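Local atomic coordinates of NUDIX hydrolase (Jonesia denitrificans, PDB entry 4KTB), a protein that is of uncharacterised function but belongs to the Nudix clan and possibly hydrolyses diadenosine tetraphosphate asymmetrically. Residues D87-H92 with P103-S108. Sequence-based numbering, arbitrary orientation.
Sequences DALVRH and PSIPAS
Helix 85-97, which sits where the Nudix-box helix is expected, meets the loop leading on to strand 113-118 through Leu89, Val90 and Ile105, with Pro106 at the margin. Ile105 enters between the two helix side chains, and its branches divide the work. Ile105 CG2 lies 3.9 Å from Leu89 CD1. Ile105 CG1 rests 3.8 Å from Val90 CG2, the Val90 and Ile105 side chains crossing at about a right angle. Farther out, Ile105 CD1 sits 4.0 Å from both Val90 CG2 and Leu89 CB. Chi1 of -48° sets CG1 anti to the carbonyl carbon, and chi2 of -66° turns CD1 between Val90 and Leu89. Pro106 adds a looser touch, its CD 4.4 Å from Leu89 CD1. No hydrogen bond links the segments; Arg86, one turn back on the helix, binds Ala107 O instead. An alanine in place of Ile105 would probably leave Val90 CG2 without its loop partner and Leu89 CD1 with only the looser Pro106 contact, opening a gap beside the helix. On the sheet, Leu89 and Pro106 both touch Tyr138 of strand 133-141, and Ser52 of the second subunit packs on Val90 and Ile105. Such packing of a probable Nudix helix fits the alpha/beta/alpha Nudix fold.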
ATOM      1  N   ASP A  87       9.386  -7.481  14.562  1.00 13.31           N
ATOM      2  CA  ASP A  87      10.402  -8.201  15.334  1.00 13.06           C
ATOM      3  C   ASP A  87      10.570  -9.641  14.840  1.00 12.01           C
ATOM      4  O   ASP A  87      11.675 -10.173  14.816  1.00  9.60           O
ATOM      5  CB  ASP A  87      10.036  -8.238  16.827  1.00 11.32           C
ATOM      6  CG  ASP A  87      10.169  -6.889  17.502  1.00 13.58           C
ATOM      7  OD1 ASP A  87      11.032  -6.093  17.086  1.00  9.28           O
ATOM      8  OD2 ASP A  87       9.407  -6.633  18.463  1.00 15.76           O
ATOM      9  N   ALA A  88       9.456 -10.276  14.497  1.00 10.34           N
ATOM     10  CA  ALA A  88       9.512 -11.576  13.831  1.00 12.06           C
ATOM     11  C   ALA A  88      10.308 -11.455  12.536  1.00 12.17           C
ATOM     12  O   ALA A  88      11.021 -12.375  12.154  1.00 10.50           O
ATOM     13  CB  ALA A  88       8.119 -12.098  13.542  1.00  6.21           C
ATOM     14  N   LEU A  89      10.191 -10.314  11.864  1.00  6.50           N
ATOM     15  CA  LEU A  89      10.939 -10.102  10.631  1.00  8.64           C
ATOM     16  C   LEU A  89      12.426 -10.104  10.945  1.00 11.38           C
ATOM     17  O   LEU A  89      13.224 -10.777  10.289  1.00 14.60           O
ATOM     18  CB  LEU A  89      10.553  -8.773   9.979  1.00  8.42           C
ATOM     19  CG  LEU A  89       9.189  -8.711   9.308  1.00  6.81           C
ATOM     20  CD1 LEU A  89       8.940  -7.285   8.884  1.00  6.06           C
ATOM     21  CD2 LEU A  89       9.121  -9.668   8.108  1.00  5.83           C
ATOM     22  N   VAL A  90      12.792  -9.345  11.964  1.00  8.27           N
ATOM     23  CA  VAL A  90      14.183  -9.262  12.379  1.00  9.93           C
ATOM     24  C   VAL A  90      14.711 -10.649  12.724  1.00 11.63           C
ATOM     25  O   VAL A  90      15.774 -11.065  12.263  1.00 13.92           O
ATOM     26  CB  VAL A  90      14.318  -8.374  13.608  1.00 11.10           C
ATOM     27  CG1 VAL A  90      15.716  -8.466  14.161  1.00 11.87           C
ATOM     28  CG2 VAL A  90      13.961  -6.925  13.270  1.00 12.35           C
ATOM     29  N   ARG A  91      13.946 -11.368  13.532  1.00  9.40           N
ATOM     30  CA  ARG A  91      14.336 -12.692  13.987  1.00  8.59           C
ATOM     31  C   ARG A  91      14.539 -13.659  12.834  1.00 11.48           C
ATOM     32  O   ARG A  91      15.452 -14.467  12.850  1.00  9.22           O
ATOM     33  CB  ARG A  91      13.276 -13.232  14.942  1.00  8.41           C
ATOM     34  CG  ARG A  91      13.593 -14.584  15.501  1.00 14.58           C
ATOM     35  CD  ARG A  91      12.647 -14.946  16.631  1.00 15.69           C
ATOM     36  NE  ARG A  91      11.259 -14.976  16.186  1.00 15.54           N
ATOM     37  CZ  ARG A  91      10.687 -16.027  15.618  1.00 15.00           C
ATOM     38  NH1 ARG A  91      11.392 -17.134  15.420  1.00 12.96           N
ATOM     39  NH2 ARG A  91       9.415 -15.964  15.251  1.00 16.11           N
ATOM     40  N   HIS A  92      13.694 -13.576  11.818  1.00  8.00           N
ATOM     41  CA  HIS A  92      13.747 -14.569  10.745  1.00 10.02           C
ATOM     42  C   HIS A  92      14.865 -14.243   9.782  1.00 10.68           C
ATOM     43  O   HIS A  92      15.462 -15.131   9.183  1.00 14.66           O
ATOM     44  CB  HIS A  92      12.386 -14.719  10.037  1.00  8.58           C
ATOM     45  CG  HIS A  92      11.389 -15.511  10.826  1.00  9.24           C
ATOM     46  ND1 HIS A  92      11.505 -16.871  11.015  1.00 13.37           N
ATOM     47  CD2 HIS A  92      10.274 -15.133  11.502  1.00  8.96           C
ATOM     48  CE1 HIS A  92      10.504 -17.299  11.767  1.00 16.56           C
ATOM     49  NE2 HIS A  92       9.744 -16.264  12.076  1.00  7.02           N
ATOM     50  N   PRO A 103      19.268  -5.975   7.676  1.00 10.90           N
ATOM     51  CA  PRO A 103      18.041  -5.723   6.924  1.00 10.25           C
ATOM     52  C   PRO A 103      17.528  -4.303   7.173  1.00 12.84           C
ATOM     53  O   PRO A 103      17.763  -3.741   8.252  1.00 10.64           O
ATOM     54  CB  PRO A 103      17.063  -6.725   7.537  1.00 14.32           C
ATOM     55  CG  PRO A 103      17.600  -6.977   8.937  1.00 12.95           C
ATOM     56  CD  PRO A 103      19.078  -6.978   8.740  1.00 11.23           C
ATOM     57  N   SER A 104      16.842  -3.732   6.187  1.00 12.56           N
ATOM     58  CA  SER A 104      16.058  -2.527   6.417  1.00 12.75           C
ATOM     59  C   SER A 104      14.594  -2.902   6.623  1.00 14.14           C
ATOM     60  O   SER A 104      13.838  -3.034   5.662  1.00 15.05           O
ATOM     61  CB  SER A 104      16.191  -1.561   5.250  1.00 15.56           C
ATOM     62  OG  SER A 104      17.508  -1.062   5.170  1.00 14.82           O
ATOM     63  N   ILE A 105      14.209  -3.100   7.877  1.00  9.06           N
ATOM     64  CA  ILE A 105      12.816  -3.388   8.197  1.00 12.15           C
ATOM     65  C   ILE A 105      11.975  -2.160   7.865  1.00 10.53           C
ATOM     66  O   ILE A 105      12.316  -1.056   8.259  1.00 15.23           O
ATOM     67  CB  ILE A 105      12.648  -3.755   9.677  1.00 16.26           C
ATOM     68  CG1 ILE A 105      13.685  -4.804  10.085  1.00 18.18           C
ATOM     69  CG2 ILE A 105      11.235  -4.277   9.959  1.00 13.36           C
ATOM     70  CD1 ILE A 105      13.516  -6.171   9.397  1.00 17.31           C
ATOM     71  N   PRO A 106      10.871  -2.352   7.128  1.00 12.34           N
ATOM     72  CA  PRO A 106      10.098  -1.180   6.724  1.00  8.17           C
ATOM     73  C   PRO A 106       9.526  -0.500   7.946  1.00 13.11           C
ATOM     74  O   PRO A 106       9.143  -1.166   8.909  1.00 16.64           O
ATOM     75  CB  PRO A 106       8.954  -1.769   5.887  1.00  8.10           C
ATOM     76  CG  PRO A 106       9.313  -3.180   5.623  1.00 10.81           C
ATOM     77  CD  PRO A 106      10.214  -3.607   6.734  1.00 10.68           C
ATOM     78  N   ALA A 107       9.487   0.822   7.908  1.00 10.23           N
ATOM     79  CA  ALA A 107       8.879   1.599   8.968  1.00  9.31           C
ATOM     80  C   ALA A 107       7.410   1.218   9.066  1.00 16.01           C
ATOM     81  O   ALA A 107       6.839   1.159  10.159  1.00 12.84           O
ATOM     82  CB  ALA A 107       9.032   3.055   8.672  1.00 10.21           C
ATOM     83  N   SER A 108       6.811   0.939   7.908  1.00 16.93           N
ATOM     84  CA  SER A 108       5.390   0.608   7.808  1.00 15.11           C
ATOM     85  C   SER A 108       5.046  -0.873   7.958  1.00 11.54           C
ATOM     86  O   SER A 108       5.639  -1.721   7.289  1.00 14.13           O
ATOM     87  CB  SER A 108       4.854   1.042   6.454  1.00 14.59           C
ATOM     88  OG  SER A 108       3.484   0.694   6.342  1.00 12.36           O
TER